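Local coordinates for protein K7 (Vaccinia virus WR, PDB 3JRV) that binds the human RNA helicase DDX3 and host TRAF6 and IRAK2, suppressing interferon-beta induction and NF-kappa-B activation as a Bcl-2-like virulence factor, at residues Thr35-Val40 with Glu56-Asp61; Ile65-Ile70 with Asp94-Phe99. One frame throughout, in Å; residues are numbered along the deposited sequence. Where two conformers were deposited one is given.

Interaction 1 of 2, residues Thr35-Val40 with Glu56-Asp61; sequences TWRNHV and ELMKFD
The guanidinium of Arg37 has the methyl CE of Met58 over one face and the carboxylate of Asp61 at its edge. The neighbouring Trp36 ring is met at its edge too: selenium SE of Met58, here a selenomethionine, lies 4.0 Å from Trp36 CZ3 and 76° off the normal of the six-membered ring, an edge-on Met-aromatic contact. One face of the indole carries Val40 CB from the next turn. Arg37 bends at chi2 and chi3 (-66° and -59°), which turns its head toward Asp61. The grip is end-on. NH2 of Arg37 donates to the syn lone pair of Asp61 OD2 at 2.9 Å, while NH1 of Arg37 reaches Asp61 OD1 at 3.0 Å, somewhat out of the carboxylate plane. A long, flexible methionine suits the place between indole and guanidinium, since it can touch both: Met58 CG lies 4.1 Å from Arg37 NH1, and the bend at chi3 brings CE over the guanidinium. Arg37 NH1 is also hydrogen-bonded to Tyr33 OH, and NH2 forms a salt bridge with Glu110 of helix 95-114. With two carboxylates and a hydroxyl around it, the buried guanidinium is well compensated and probably stays charged, its rotation fixed by bonds from both terminal nitrogens.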
ATOM      1  N   THR A  35       4.207  -3.696   1.590  1.00  7.84           N
ATOM      2  CA  THR A  35       5.003  -4.640   2.410  1.00  7.93           C
ATOM      3  C   THR A  35       5.579  -3.978   3.673  1.00  8.14           C
ATOM      4  O   THR A  35       5.500  -4.505   4.789  1.00  7.72           O
ATOM      5  CB  THR A  35       6.147  -5.204   1.591  1.00  7.35           C
ATOM      6  OG1 THR A  35       5.601  -5.997   0.536  1.00 10.35           O
ATOM      7  CG2 THR A  35       7.102  -6.020   2.499  1.00 10.09           C
ATOM      8  N   TRP A  36       6.092  -2.762   3.532  1.00  7.24           N
ATOM      9  CA  TRP A  36       6.683  -2.059   4.653  1.00  8.25           C
ATOM     10  C   TRP A  36       5.670  -1.870   5.809  1.00  8.46           C
ATOM     11  O   TRP A  36       6.046  -1.962   6.978  1.00  8.04           O
ATOM     12  CB  TRP A  36       7.235  -0.710   4.155  1.00  7.96           C
ATOM     13  CG  TRP A  36       7.902   0.095   5.248  1.00  8.03           C
ATOM     14  CD1 TRP A  36       9.224  -0.013   5.677  1.00  8.96           C
ATOM     15  CD2 TRP A  36       7.347   1.203   5.965  1.00  7.58           C
ATOM     16  NE1 TRP A  36       9.490   0.934   6.643  1.00 14.10           N
ATOM     17  CE2 TRP A  36       8.362   1.702   6.832  1.00 12.86           C
ATOM     18  CE3 TRP A  36       6.093   1.857   5.931  1.00 10.16           C
ATOM     19  CZ2 TRP A  36       8.153   2.813   7.670  1.00 11.75           C
ATOM     20  CZ3 TRP A  36       5.879   2.959   6.780  1.00 11.04           C
ATOM     21  CH2 TRP A  36       6.911   3.430   7.633  1.00 11.54           C
ATOM     22  N   ARG A  37       4.398  -1.569   5.510  1.00  7.61           N
ATOM     23  CA  ARG A  37       3.425  -1.345   6.603  1.00  6.73           C
ATOM     24  C   ARG A  37       3.238  -2.640   7.434  1.00  7.30           C
ATOM     25  O   ARG A  37       2.829  -2.560   8.582  1.00  9.28           O
ATOM     26  CB  ARG A  37       2.057  -0.901   6.026  1.00  7.63           C
ATOM     27  CG  ARG A  37       2.165   0.550   5.421  1.00  7.52           C
ATOM     28  CD  ARG A  37       2.456   1.615   6.507  1.00  8.21           C
ATOM     29  NE  ARG A  37       1.416   1.650   7.548  1.00  9.78           N
ATOM     30  CZ  ARG A  37       0.277   2.357   7.490  1.00 13.31           C
ATOM     31  NH1 ARG A  37      -0.049   3.058   6.401  1.00 12.43           N
ATOM     32  NH2 ARG A  37      -0.604   2.284   8.496  1.00 16.69           N
ATOM     33  N   ASN A  38       3.499  -3.804   6.844  1.00  7.30           N
ATOM     34  CA  ASN A  38       3.523  -5.091   7.615  1.00  7.23           C
ATOM     35  C   ASN A  38       4.861  -5.259   8.334  1.00  9.00           C
ATOM     36  O   ASN A  38       4.925  -5.523   9.547  1.00  9.79           O
ATOM     37  CB  ASN A  38       3.305  -6.256   6.641  1.00  9.34           C
ATOM     38  CG  ASN A  38       3.361  -7.598   7.335  1.00  7.52           C
ATOM     39  OD1 ASN A  38       4.417  -8.255   7.347  1.00  9.71           O
ATOM     40  ND2 ASN A  38       2.252  -8.017   7.902  1.00  9.19           N
ATOM     41  N   HIS A  39       5.929  -5.126   7.560  1.00  7.74           N
ATOM     42  CA  HIS A  39       7.293  -5.383   8.045  1.00  8.86           C
ATOM     43  C   HIS A  39       7.668  -4.530   9.241  1.00  9.76           C
ATOM     44  O   HIS A  39       8.330  -5.014  10.174  1.00 10.27           O
ATOM     45  CB  HIS A  39       8.255  -5.130   6.878  1.00  8.29           C
ATOM     46  CG  HIS A  39       9.665  -5.562   7.141  1.00  8.58           C
ATOM     47  ND1 HIS A  39      10.578  -4.745   7.768  1.00 12.20           N
ATOM     48  CD2 HIS A  39      10.345  -6.663   6.732  1.00  9.28           C
ATOM     49  CE1 HIS A  39      11.755  -5.353   7.789  1.00 11.13           C
ATOM     50  NE2 HIS A  39      11.652  -6.490   7.117  1.00 11.37           N
ATOM     51  N   VAL A  40       7.278  -3.251   9.224  1.00 10.37           N
ATOM     52  CA  VAL A  40       7.653  -2.311  10.272  1.00  9.70           C
ATOM     53  C   VAL A  40       7.034  -2.737  11.603  1.00 10.20           C
ATOM     54  O   VAL A  40       7.640  -2.528  12.650  1.00 12.32           O
ATOM     55  CB  VAL A  40       7.241  -0.837   9.851  1.00 10.12           C
ATOM     56  CG1 VAL A  40       5.728  -0.665   9.996  1.00 12.09           C
ATOM     57  CG2 VAL A  40       8.021   0.202  10.662  1.00 16.36           C
ATOM     58  N   GLU A  56       3.554  10.702   2.667  1.00  7.39           N
ATOM     59  CA  GLU A  56       2.412  11.031   1.811  1.00  8.68           C
ATOM     60  C   GLU A  56       1.517   9.826   1.579  1.00  8.18           C
ATOM     61  O   GLU A  56       0.279   9.951   1.628  1.00  9.65           O
ATOM     62  CB  GLU A  56       2.857  11.560   0.442  1.00 12.38           C
ATOM     63  CG  GLU A  56       3.062  13.051   0.325  1.00 22.58           C
ATOM     64  CD  GLU A  56       2.042  13.949   1.027  1.00 21.00           C
ATOM     65  OE1 GLU A  56       0.798  13.990   0.774  1.00 22.69           O
ATOM     66  OE2 GLU A  56       2.566  14.783   1.756  1.00 22.69           O
ATOM     67  N   LEU A  57       2.121   8.660   1.323  1.00  7.39           N
ATOM     68  CA  LEU A  57       1.328   7.426   1.132  1.00  7.17           C
ATOM     69  C   LEU A  57       0.570   7.089   2.408  1.00  8.73           C
ATOM     70  O   LEU A  57      -0.591   6.626   2.319  1.00  8.39           O
ATOM     71  CB  LEU A  57       2.204   6.230   0.691  1.00  8.13           C
ATOM     72  CG  LEU A  57       2.928   6.507  -0.654  1.00  5.41           C
ATOM     73  CD1 LEU A  57       3.836   5.280  -0.942  1.00  8.45           C
ATOM     74  CD2 LEU A  57       1.899   6.652  -1.742  1.00  9.22           C
HETATM   75  N   MSE A  58       1.180   7.337   3.574  1.00  7.02           N
HETATM   76  CA  MSE A  58       0.502   6.990   4.833  1.00  8.18           C
HETATM   77  C   MSE A  58      -0.773   7.808   5.032  1.00  9.14           C
HETATM   78  O   MSE A  58      -1.704   7.359   5.725  1.00  9.70           O
HETATM   79  CB  MSE A  58       1.469   7.201   6.014  1.00  9.07           C
HETATM   80  CG  MSE A  58       2.538   6.158   5.905  1.00 11.93           C
HETATM   81 SE   MSE A  58       4.018   6.458   7.134  0.70 23.33          SE
HETATM   82  CE  MSE A  58       3.059   5.679   8.529  1.00 21.27           C
ATOM     83  N   LYS A  59      -0.802   9.030   4.478  1.00  8.30           N
ATOM     84  CA  LYS A  59      -2.038   9.834   4.530  1.00  9.71           C
ATOM     85  C   LYS A  59      -3.238   9.188   3.821  1.00  8.55           C
ATOM     86  O   LYS A  59      -4.392   9.571   4.082  1.00 11.22           O
ATOM     87  CB  LYS A  59      -1.809  11.236   3.950  1.00  9.31           C
ATOM     88  CG  LYS A  59      -0.862  12.032   4.844  1.00 12.05           C
ATOM     89  CD  LYS A  59      -0.532  13.396   4.258  1.00 18.48           C
ATOM     90  CE  LYS A  59       0.700  14.009   4.887  1.00 23.37           C
ATOM     91  NZ  LYS A  59       0.853  15.373   4.294  1.00 29.14           N
ATOM     92  N   PHE A  60      -2.981   8.202   2.980  1.00  8.95           N
ATOM     93  CA  PHE A  60      -4.082   7.505   2.282  1.00  8.04           C
ATOM     94  C   PHE A  60      -4.862   6.635   3.293  1.00  7.46           C
ATOM     95  O   PHE A  60      -5.996   6.244   3.001  1.00  9.12           O
ATOM     96  CB  PHE A  60      -3.600   6.637   1.130  1.00  8.51           C
ATOM     97  CG  PHE A  60      -3.002   7.418  -0.028  1.00  7.00           C
ATOM     98  CD1 PHE A  60      -3.106   8.817  -0.090  1.00  9.32           C
ATOM     99  CD2 PHE A  60      -2.326   6.725  -1.019  1.00  7.20           C
ATOM    100  CE1 PHE A  60      -2.573   9.545  -1.185  1.00 11.10           C
ATOM    101  CE2 PHE A  60      -1.738   7.398  -2.095  1.00  9.71           C
ATOM    102  CZ  PHE A  60      -1.892   8.827  -2.189  1.00  9.84           C
ATOM    103  N   ASP A  61      -4.301   6.403   4.479  1.00  9.94           N
ATOM    104  CA  ASP A  61      -5.092   5.764   5.547  1.00  8.76           C
ATOM    105  C   ASP A  61      -6.368   6.607   5.816  1.00 10.91           C
ATOM    106  O   ASP A  61      -7.464   6.041   5.963  1.00 11.28           O
ATOM    107  CB  ASP A  61      -4.290   5.623   6.852  1.00 13.20           C
ATOM    108  CG  ASP A  61      -3.143   4.580   6.771  1.00 14.95           C
ATOM    109  OD1 ASP A  61      -2.826   4.029   5.691  1.00 15.79           O
ATOM    110  OD2 ASP A  61      -2.591   4.290   7.862  1.00 24.11           O
TER

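Interaction 2 of 2, residues Ile65-Ile70 with Asp94-Phe99; sequences IRYYGI and DQESLF
The first turn of helix 95-114, in the Bcl-2-like helical bundle, meets the last turn of helix 60-68 through Tyr67, which lies against Glu96 and Ser97. A chi1 of -173° swings the Tyr67 ring out across the gap to the other helix. Glu96 brings its CG methylene to Tyr67 CD1 at 3.7 Å, and its carboxylate carbon CD lies at the ring edge, the carboxylate plane turned 68° from that of the ring. Tyr67 OH packs 3.6 Å from Ser97 CB; in the given conformer of Ser97 the hydroxyl oxygens Tyr67 OH and Ser97 OG are 3.4 Å apart, a weak hydrogen bond that remains doubtful. Serine suits this spot because its small side chain lets the phenol end come close to the helix. The receiving turn is itself capped: Asp94, at the N-cap, accepts from Ser97 N through OD2 at 3.0 Å, with a nearly straight N-H...O angle of 169°. Tyr67 CD2 covers a face of the Tyr68 ring, and Gly69 is the first residue to leave helical geometry, with a positive phi that glycine adopts easily. Both tyrosines touch Ala100, further along helix 95-114, and Tyr68 also packs on Ile73 and Ile76 of helix 70-80.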
ATOM      1  N   ILE A  65     -10.444   5.932   5.323  1.00 11.34           N
ATOM      2  CA  ILE A  65     -11.452   6.180   6.365  1.00 14.78           C
ATOM      3  C   ILE A  65     -12.569   7.120   5.901  1.00 15.16           C
ATOM      4  O   ILE A  65     -13.778   6.844   6.107  1.00 18.08           O
ATOM      5  CB  ILE A  65     -10.801   6.752   7.637  1.00 17.61           C
ATOM      6  CG1 ILE A  65      -9.926   5.699   8.299  1.00 15.94           C
ATOM      7  CG2 ILE A  65     -11.889   7.318   8.607  1.00 18.94           C
ATOM      8  CD1 ILE A  65      -8.969   6.337   9.353  1.00 18.42           C
ATOM      9  N   ARG A  66     -12.192   8.221   5.253  1.00 15.53           N
ATOM     10  CA  ARG A  66     -13.203   9.122   4.677  1.00 17.59           C
ATOM     11  C   ARG A  66     -14.115   8.385   3.707  1.00 18.11           C
ATOM     12  O   ARG A  66     -15.329   8.660   3.675  1.00 20.83           O
ATOM     13  CB  ARG A  66     -12.551  10.286   3.931  1.00 19.66           C
ATOM     14  CG  ARG A  66     -12.126  11.493   4.722  1.00 26.52           C
ATOM     15  CD  ARG A  66     -11.496  12.557   3.784  1.00 29.49           C
ATOM     16  NE  ARG A  66     -10.411  13.251   4.467  1.00 34.00           N
ATOM     17  CZ  ARG A  66      -9.109  13.044   4.278  1.00 38.49           C
ATOM     18  NH1 ARG A  66      -8.662  12.294   3.272  1.00 38.28           N
ATOM     19  NH2 ARG A  66      -8.237  13.695   5.043  1.00 43.51           N
ATOM     20  N   TYR A  67     -13.543   7.488   2.894  1.00 17.18           N
ATOM     21  CA  TYR A  67     -14.227   6.894   1.721  1.00 17.17           C
ATOM     22  C   TYR A  67     -15.190   5.803   2.192  1.00 18.31           C
ATOM     23  O   TYR A  67     -16.343   5.743   1.730  1.00 21.05           O
ATOM     24  CB  TYR A  67     -13.172   6.296   0.779  1.00 15.30           C
ATOM     25  CG  TYR A  67     -13.682   5.775  -0.564  1.00 17.76           C
ATOM     26  CD1 TYR A  67     -13.988   6.652  -1.586  1.00 21.97           C
ATOM     27  CD2 TYR A  67     -13.899   4.420  -0.769  1.00 23.31           C
ATOM     28  CE1 TYR A  67     -14.474   6.178  -2.814  1.00 26.48           C
ATOM     29  CE2 TYR A  67     -14.338   3.931  -1.997  1.00 27.85           C
ATOM     30  CZ  TYR A  67     -14.645   4.815  -3.002  1.00 27.76           C
ATOM     31  OH  TYR A  67     -15.066   4.312  -4.218  1.00 34.25           O
ATOM     32  N   TYR A  68     -14.720   4.966   3.126  1.00 18.49           N
ATOM     33  CA  TYR A  68     -15.415   3.735   3.547  1.00 19.70           C
ATOM     34  C   TYR A  68     -16.100   3.877   4.906  1.00 18.00           C
ATOM     35  O   TYR A  68     -17.140   3.233   5.141  1.00 18.92           O
ATOM     36  CB  TYR A  68     -14.426   2.572   3.628  1.00 20.70           C
ATOM     37  CG  TYR A  68     -14.062   2.003   2.277  1.00 26.25           C
ATOM     38  CD1 TYR A  68     -15.069   1.516   1.436  1.00 32.43           C
ATOM     39  CD2 TYR A  68     -12.745   2.021   1.817  1.00 28.96           C
ATOM     40  CE1 TYR A  68     -14.776   1.020   0.197  1.00 36.55           C
ATOM     41  CE2 TYR A  68     -12.433   1.506   0.556  1.00 35.95           C
ATOM     42  CZ  TYR A  68     -13.463   0.997  -0.229  1.00 39.31           C
ATOM     43  OH  TYR A  68     -13.232   0.472  -1.477  1.00 44.35           O
ATOM     44  N   GLY A  69     -15.511   4.693   5.790  1.00 18.27           N
ATOM     45  CA  GLY A  69     -15.862   4.720   7.225  1.00 17.34           C
ATOM     46  C   GLY A  69     -15.217   3.580   7.992  1.00 16.75           C
ATOM     47  O   GLY A  69     -14.841   2.568   7.392  1.00 17.87           O
ATOM     48  N   ILE A  70     -15.020   3.753   9.304  1.00 17.78           N
ATOM     49  CA  ILE A  70     -14.140   2.838  10.033  1.00 18.48           C
ATOM     50  C   ILE A  70     -14.793   1.467  10.213  1.00 19.58           C
ATOM     51  O   ILE A  70     -14.101   0.458  10.139  1.00 20.03           O
ATOM     52  CB  ILE A  70     -13.623   3.428  11.367  1.00 21.08           C
ATOM     53  CG1 ILE A  70     -12.534   2.533  12.011  1.00 21.59           C
ATOM     54  CG2 ILE A  70     -14.794   3.715  12.296  1.00 22.02           C
ATOM     55  CD1 ILE A  70     -11.198   2.451  11.250  1.00 23.97           C
ATOM     56  N   ASP A  94     -10.765   6.075 -10.285  1.00 12.99           N
ATOM     57  CA  ASP A  94     -10.729   7.501 -10.010  1.00 12.99           C
ATOM     58  C   ASP A  94      -9.803   7.745  -8.832  1.00 12.40           C
ATOM     59  O   ASP A  94      -9.462   6.785  -8.088  1.00 12.85           O
ATOM     60  CB  ASP A  94     -12.135   8.029  -9.688  1.00 15.99           C
ATOM     61  CG  ASP A  94     -12.706   7.428  -8.382  1.00 19.36           C
ATOM     62  OD1 ASP A  94     -13.344   6.338  -8.413  1.00 24.59           O
ATOM     63  OD2 ASP A  94     -12.514   8.035  -7.318  1.00 20.83           O
ATOM     64  N   GLN A  95      -9.382   8.994  -8.665  1.00 11.71           N
ATOM     65  CA  GLN A  95      -8.344   9.295  -7.682  1.00 10.21           C
ATOM     66  C   GLN A  95      -8.765   8.879  -6.258  1.00 10.67           C
ATOM     67  O   GLN A  95      -7.975   8.289  -5.516  1.00  9.47           O
ATOM     68  CB  GLN A  95      -7.979  10.797  -7.719  1.00 11.05           C
ATOM     69  CG  GLN A  95      -6.930  11.196  -6.730  1.00 11.74           C
ATOM     70  CD  GLN A  95      -6.441  12.584  -6.977  1.00 15.82           C
ATOM     71  OE1 GLN A  95      -6.067  12.924  -8.113  1.00 21.34           O
ATOM     72  NE2 GLN A  95      -6.436  13.399  -5.937  1.00 19.86           N
ATOM     73  N   GLU A  96      -9.969   9.238  -5.833  1.00 10.51           N
ATOM     74  CA  GLU A  96     -10.326   8.988  -4.438  1.00 10.70           C
ATOM     75  C   GLU A  96     -10.390   7.478  -4.182  1.00 10.28           C
ATOM     76  O   GLU A  96      -9.878   6.999  -3.149  1.00 11.00           O
ATOM     77  CB  GLU A  96     -11.665   9.610  -4.022  1.00 13.51           C
ATOM     78  CG  GLU A  96     -11.895   9.539  -2.493  1.00 20.57           C
ATOM     79  CD  GLU A  96     -13.211  10.230  -2.016  1.00 34.01           C
ATOM     80  OE1 GLU A  96     -14.085  10.507  -2.879  1.00 38.13           O
ATOM     81  OE2 GLU A  96     -13.383  10.467  -0.781  1.00 37.25           O
ATOM     82  N   SER A  97     -11.000   6.748  -5.110  1.00 10.48           N
ATOM     83  CA  SER A  97     -11.109   5.292  -4.990  0.70 12.11           C
ATOM     84  C   SER A  97      -9.713   4.653  -5.002  1.00 11.26           C
ATOM     85  O   SER A  97      -9.432   3.719  -4.234  1.00 10.74           O
ATOM     86  CB  SER A  97     -11.980   4.710  -6.117  0.70 13.25           C
ATOM     87  OG  SER A  97     -12.199   3.349  -5.848  0.70 22.57           O
ATOM     88  N   LEU A  98      -8.822   5.173  -5.849  1.00  9.20           N
ATOM     89  CA  LEU A  98      -7.478   4.615  -5.945  1.00  8.43           C
ATOM     90  C   LEU A  98      -6.767   4.806  -4.589  1.00  8.62           C
ATOM     91  O   LEU A  98      -6.115   3.861  -4.070  1.00  8.46           O
ATOM     92  CB  LEU A  98      -6.718   5.316  -7.085  1.00  8.25           C
ATOM     93  CG  LEU A  98      -5.207   4.985  -7.176  1.00  7.97           C
ATOM     94  CD1 LEU A  98      -5.045   3.474  -7.473  1.00 12.90           C
ATOM     95  CD2 LEU A  98      -4.597   5.842  -8.309  1.00 11.80           C
ATOM     96  N   PHE A  99      -6.785   6.039  -4.077  1.00  7.57           N
ATOM     97  CA  PHE A  99      -6.070   6.340  -2.819  1.00  7.67           C
ATOM     98  C   PHE A  99      -6.680   5.576  -1.656  1.00  7.85           C
ATOM     99  O   PHE A  99      -5.952   5.088  -0.783  1.00  9.30           O
ATOM    100  CB  PHE A  99      -5.967   7.837  -2.498  1.00  9.05           C
ATOM    101  CG  PHE A  99      -5.218   8.655  -3.523  1.00  6.91           C
ATOM    102  CD1 PHE A  99      -4.538   8.053  -4.577  1.00  7.68           C
ATOM    103  CD2 PHE A  99      -5.160  10.040  -3.374  1.00 10.27           C
ATOM    104  CE1 PHE A  99      -3.825   8.856  -5.540  1.00  9.84           C
ATOM    105  CE2 PHE A  99      -4.462  10.861  -4.327  1.00  9.98           C
ATOM    106  CZ  PHE A  99      -3.774  10.255  -5.377  1.00 10.76           C
TER

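In the fold
Interaction 1 closes before interaction 2 opens along the chain, and their centres lie about 15 Å apart. Helix 60-68 serves both: its start faces helix 26-42, its end faces the beginning of helix 95-114. The two meet directly, for Phe60 CB packs 3.4 Å from Phe99 O and the rings of Phe60 and Phe99 stack. The centre of interaction 1 is about 6 Å, and that of interaction 2 about 13 Å, from the centre of the chain. With helix 52-58, which carries Met58, they tie four helices of the all-helical Bcl-2-like fold. Thr35 and Asn38, beside Trp36 and Arg37 on helix 26-42, pack on the bound DDX3 peptide, so interaction 1 lies behind that binding surface.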